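Local coordinates for putative periplasmic protein (Bacteroides vulgatus ATCC 8482, PDB 3DUE) that is of unknown function but belongs to a PepSY-like superfamily of bacterial periplasmic proteins with a possible inhibitory role, at residues P14-F25 and F56-C67. Residues are numbered along the deposited sequence; the frame is centred on the assembly and turned at random.
Sequences PQTAQTFIKTHF and FDKKGIWTEVNC
A17 packs on F56, one ring of an aromatic cluster that also holds F20 and W62. A17 CB stands over the centre of the F56 ring, 3.5 Å from its centroid and 8° off the normal, a CH-pi contact. F56 then turns its edge toward the face of F20 in an offset edge-to-face pair, centroids 5.8 Å apart and planes at 84°. With CG anti to the backbone N (chi1 -178°), the F20 ring reaches from the helix to W62, where F20 CE1 lies only 3.2 Å from W62 CD1; the two rings meet obliquely. R99 makes a cation-pi contact with W62.

Aliphatic and sulfur contacts continue toward the helix C-terminus. V65 CG2 lies 4.0 Å from F20 CZ, and V65 CG1 4.0 Å from F25 CZ, at the edge of the ring. C67 SG also approaches the F25 edge, 3.7 Å from CE1, a sulfur-aromatic contact.

At the helix start the partner is largely backbone, though T16 CG2 meets the I61 CD1 methyl. P14, the N-cap residue, packs its ring on the 57-60 type I turn, and A17 CA comes within 4.5 Å of G60 CA. G60 has positive phi, and P14 CG sits 3.7 Å from G60 N. D57 OD1 braces this turn by accepting K59 N, an Asx turn, and I61 N from opposite faces of its carboxylate plane.

A helix packed on an antiparallel sheet is consistent with the PepSY-like assignment. No hydrogen bond links the two segments, so helix 15-24 rests there through apolar and aromatic packing, while polar bonds within 56-67 shape the turn at the helix N-terminus.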
loop_
_atom_site.group_PDB
_atom_site.type_symbol
_atom_site.label_atom_id
_atom_site.label_comp_id
_atom_site.label_asym_id
_atom_site.label_seq_id
_atom_site.Cartn_x
_atom_site.Cartn_y
_atom_site.Cartn_z
ATOM N N PRO A 14 -6.769 6.082 12.240
ATOM C CA PRO A 14 -6.219 5.427 13.386
ATOM C C PRO A 14 -4.769 5.886 13.581
ATOM O O PRO A 14 -4.062 6.180 12.609
ATOM C CB PRO A 14 -6.298 3.943 13.011
ATOM C CG PRO A 14 -7.430 3.873 12.044
ATOM C CD PRO A 14 -7.260 5.115 11.243
ATOM N N GLN A 15 -4.357 5.964 14.840
ATOM C CA GLN A 15 -3.016 6.356 15.221
ATOM C C GLN A 15 -1.911 5.672 14.382
ATOM O O GLN A 15 -0.973 6.329 13.922
ATOM C CB GLN A 15 -2.807 6.004 16.694
ATOM C CG GLN A 15 -1.433 6.326 17.150
ATOM C CD GLN A 15 -1.025 5.831 18.526
ATOM O OE1 GLN A 15 0.165 5.852 18.797
ATOM N NE2 GLN A 15 -1.965 5.418 19.408
ATOM N N THR A 16 -2.031 4.368 14.197
ATOM C CA THR A 16 -1.020 3.591 13.462
ATOM C C THR A 16 -0.857 4.079 12.006
ATOM O O THR A 16 0.279 4.160 11.512
ATOM C CB THR A 16 -1.334 2.071 13.553
ATOM O OG1 THR A 16 -1.375 1.699 14.939
ATOM C CG2 THR A 16 -0.261 1.230 12.844
ATOM N N ALA A 17 -1.976 4.420 11.349
ATOM C CA ALA A 17 -1.951 4.989 10.013
ATOM C C ALA A 17 -1.300 6.382 10.013
ATOM O O ALA A 17 -0.566 6.709 9.100
ATOM C CB ALA A 17 -3.314 5.010 9.423
ATOM N N GLN A 18 -1.556 7.212 11.026
ATOM C CA GLN A 18 -0.894 8.512 11.077
ATOM C C GLN A 18 0.618 8.337 11.217
ATOM O O GLN A 18 1.409 9.065 10.589
ATOM C CB GLN A 18 -1.435 9.367 12.210
ATOM C CG GLN A 18 -2.902 9.693 12.052
ATOM C CD GLN A 18 -3.377 10.555 13.166
ATOM O OE1 GLN A 18 -2.735 11.578 13.470
ATOM N NE2 GLN A 18 -4.450 10.142 13.836
ATOM N N THR A 19 1.046 7.409 12.062
ATOM C CA THR A 19 2.476 7.158 12.282
ATOM C C THR A 19 3.125 6.608 11.006
ATOM O O THR A 19 4.267 6.921 10.696
ATOM C CB THR A 19 2.695 6.156 13.442
ATOM O OG1 THR A 19 2.256 6.762 14.653
ATOM C CG2 THR A 19 4.180 5.756 13.605
ATOM N N PHE A 20 2.410 5.747 10.315
ATOM C CA PHE A 20 2.910 5.205 9.062
ATOM C C PHE A 20 3.208 6.337 8.043
ATOM O O PHE A 20 4.285 6.366 7.427
ATOM C CB PHE A 20 1.924 4.198 8.509
ATOM C CG PHE A 20 2.373 3.555 7.232
ATOM C CD1 PHE A 20 3.119 2.377 7.263
ATOM C CD2 PHE A 20 2.041 4.107 6.019
ATOM C CE1 PHE A 20 3.505 1.783 6.090
ATOM C CE2 PHE A 20 2.430 3.498 4.839
ATOM C CZ PHE A 20 3.161 2.362 4.890
ATOM N N ILE A 21 2.283 7.289 7.912
ATOM C CA ILE A 21 2.474 8.443 7.014
ATOM C C ILE A 21 3.673 9.291 7.466
ATOM O O ILE A 21 4.504 9.700 6.655
ATOM C CB ILE A 21 1.176 9.300 6.910
ATOM C CG1 ILE A 21 0.025 8.457 6.260
ATOM C CG2 ILE A 21 1.440 10.606 6.150
ATOM C CD1 ILE A 21 -1.347 9.135 6.328
ATOM N N LYS A 22 3.790 9.551 8.756
ATOM C CA LYS A 22 4.882 10.378 9.237
ATOM C C LYS A 22 6.202 9.689 9.055
ATOM O O LYS A 22 7.190 10.346 8.769
ATOM C CB LYS A 22 4.664 10.789 10.697
ATOM C CG LYS A 22 3.664 11.917 10.806
ATOM N N THR A 23 6.223 8.366 9.179
ATOM C CA THR A 23 7.474 7.605 9.025
ATOM C C THR A 23 7.943 7.508 7.541
ATOM O O THR A 23 9.103 7.765 7.239
ATOM C CB THR A 23 7.307 6.188 9.632
ATOM O OG1 THR A 23 7.084 6.312 11.049
ATOM C CG2 THR A 23 8.592 5.334 9.418
ATOM N N HIS A 24 7.028 7.172 6.640
ATOM C CA HIS A 24 7.377 6.826 5.246
ATOM C C HIS A 24 7.101 7.887 4.209
ATOM O O HIS A 24 7.703 7.847 3.139
ATOM C CB HIS A 24 6.724 5.463 4.845
ATOM C CG HIS A 24 7.098 4.328 5.750
ATOM N ND1 HIS A 24 8.378 3.841 5.844
ATOM C CD2 HIS A 24 6.351 3.581 6.600
ATOM C CE1 HIS A 24 8.417 2.880 6.753
ATOM N NE2 HIS A 24 7.191 2.693 7.216
ATOM N N PHE A 25 6.244 8.849 4.529
ATOM C CA PHE A 25 5.863 9.930 3.621
ATOM C C PHE A 25 5.844 11.274 4.348
ATOM O O PHE A 25 4.910 12.066 4.196
ATOM C CB PHE A 25 4.484 9.603 3.033
ATOM C CG PHE A 25 4.455 8.300 2.324
ATOM C CD1 PHE A 25 4.843 8.225 0.987
ATOM C CD2 PHE A 25 4.083 7.133 2.975
ATOM C CE1 PHE A 25 4.871 7.011 0.325
ATOM C CE2 PHE A 25 4.092 5.922 2.300
ATOM C CZ PHE A 25 4.523 5.874 0.963
ATOM N N PHE A 56 -5.692 1.745 4.220
ATOM C CA PHE A 56 -5.479 1.121 5.514
ATOM C C PHE A 56 -6.720 0.395 5.923
ATOM O O PHE A 56 -7.814 0.798 5.521
ATOM C CB PHE A 56 -5.236 2.177 6.582
ATOM C CG PHE A 56 -4.052 3.090 6.318
ATOM C CD1 PHE A 56 -2.792 2.707 6.714
ATOM C CD2 PHE A 56 -4.224 4.352 5.715
ATOM C CE1 PHE A 56 -1.722 3.512 6.529
ATOM C CE2 PHE A 56 -3.162 5.163 5.498
ATOM C CZ PHE A 56 -1.891 4.759 5.933
ATOM N N ASP A 57 -6.562 -0.641 6.746
ATOM C CA ASP A 57 -7.695 -1.408 7.234
ATOM C C ASP A 57 -8.304 -0.670 8.409
ATOM O O ASP A 57 -7.872 0.448 8.723
ATOM C CB ASP A 57 -7.316 -2.865 7.553
ATOM C CG ASP A 57 -6.376 -3.017 8.759
ATOM O OD1 ASP A 57 -6.125 -2.069 9.525
ATOM O OD2 ASP A 57 -5.892 -4.143 8.934
ATOM N N LYS A 58 -9.289 -1.287 9.056
ATOM C CA LYS A 58 -10.032 -0.654 10.165
ATOM C C LYS A 58 -9.174 -0.301 11.391
ATOM O O LYS A 58 -9.593 0.517 12.228
ATOM C CB LYS A 58 -11.179 -1.550 10.616
ATOM C CG LYS A 58 -10.746 -2.850 11.256
ATOM C CD LYS A 58 -11.923 -3.758 11.532
ATOM C CE LYS A 58 -11.452 -5.052 12.202
ATOM N NZ LYS A 58 -12.591 -5.925 12.679
ATOM N N LYS A 59 -8.007 -0.928 11.486
ATOM C CA LYS A 59 -7.061 -0.689 12.564
ATOM C C LYS A 59 -5.872 0.184 12.121
ATOM O O LYS A 59 -4.948 0.403 12.905
ATOM C CB LYS A 59 -6.580 -2.023 13.131
ATOM C CG LYS A 59 -7.732 -2.858 13.710
ATOM C CD LYS A 59 -7.193 -4.033 14.417
ATOM C CE LYS A 59 -8.152 -5.152 14.482
ATOM N NZ LYS A 59 -7.450 -6.314 15.048
ATOM N N GLY A 60 -5.927 0.712 10.903
ATOM C CA GLY A 60 -4.884 1.597 10.383
ATOM C C GLY A 60 -3.643 0.869 9.917
ATOM O O GLY A 60 -2.575 1.478 9.842
ATOM N N ILE A 61 -3.776 -0.425 9.609
ATOM C CA ILE A 61 -2.665 -1.224 9.104
ATOM C C ILE A 61 -2.787 -1.205 7.569
ATOM O O ILE A 61 -3.844 -1.479 7.021
ATOM C CB ILE A 61 -2.712 -2.668 9.642
ATOM C CG1 ILE A 61 -2.876 -2.697 11.164
ATOM C CG2 ILE A 61 -1.475 -3.425 9.204
ATOM C CD1 ILE A 61 -1.750 -2.043 11.867
ATOM N N TRP A 62 -1.703 -0.861 6.881
ATOM C CA TRP A 62 -1.771 -0.670 5.440
ATOM C C TRP A 62 -2.138 -1.942 4.714
ATOM O O TRP A 62 -1.730 -3.042 5.132
ATOM C CB TRP A 62 -0.495 -0.067 4.862
ATOM C CG TRP A 62 0.699 -0.900 4.906
ATOM C CD1 TRP A 62 1.686 -0.869 5.842
ATOM C CD2 TRP A 62 1.100 -1.874 3.925
ATOM N NE1 TRP A 62 2.669 -1.780 5.519
ATOM C CE2 TRP A 62 2.320 -2.419 4.355
ATOM C CE3 TRP A 62 0.512 -2.365 2.745
ATOM C CZ2 TRP A 62 2.979 -3.413 3.655
ATOM C CZ3 TRP A 62 1.167 -3.340 2.038
ATOM C CH2 TRP A 62 2.404 -3.854 2.493
ATOM N N THR A 63 -3.010 -1.760 3.725
ATOM C CA THR A 63 -3.459 -2.787 2.767
ATOM C C THR A 63 -3.040 -2.442 1.334
ATOM O O THR A 63 -2.976 -3.318 0.487
ATOM C CB THR A 63 -4.974 -3.015 2.869
ATOM O OG1 THR A 63 -5.662 -1.774 2.673
ATOM C CG2 THR A 63 -5.307 -3.546 4.236
ATOM N N GLU A 64 -2.704 -1.183 1.076
ATOM C CA GLU A 64 -2.191 -0.738 -0.214
ATOM C C GLU A 64 -1.226 0.440 -0.065
ATOM O O GLU A 64 -1.509 1.419 0.632
ATOM C CB GLU A 64 -3.329 -0.369 -1.185
ATOM C CG GLU A 64 -2.848 0.029 -2.562
ATOM C CD GLU A 64 -3.974 0.381 -3.540
ATOM O OE1 GLU A 64 -5.098 -0.084 -3.359
ATOM O OE2 GLU A 64 -3.731 1.109 -4.511
ATOM N N VAL A 65 -0.081 0.335 -0.743
ATOM C CA VAL A 65 0.911 1.408 -0.836
ATOM C C VAL A 65 1.160 1.523 -2.342
ATOM O O VAL A 65 1.887 0.747 -2.926
ATOM C CB VAL A 65 2.189 1.127 -0.041
ATOM C CG1 VAL A 65 3.200 2.271 -0.194
ATOM C CG2 VAL A 65 1.836 0.908 1.403
ATOM N N ASN A 66 0.471 2.470 -2.964
ATOM C CA ASN A 66 0.503 2.652 -4.411
ATOM C C ASN A 66 1.295 3.904 -4.750
ATOM O O ASN A 66 0.748 5.052 -4.778
ATOM C CB ASN A 66 -0.941 2.706 -4.896
ATOM C CG ASN A 66 -1.085 2.770 -6.352
ATOM O OD1 ASN A 66 -0.174 3.214 -7.100
ATOM N ND2 ASN A 66 -2.261 2.357 -6.813
ATOM N N CYS A 67 2.597 3.686 -4.977
ATOM C CA CYS A 67 3.539 4.757 -5.291
ATOM C C CYS A 67 3.904 4.789 -6.774
ATOM O O CYS A 67 5.060 4.856 -7.138
ATOM C CB CYS A 67 4.778 4.647 -4.371
ATOM S SG CYS A 67 4.343 4.965 -2.683
#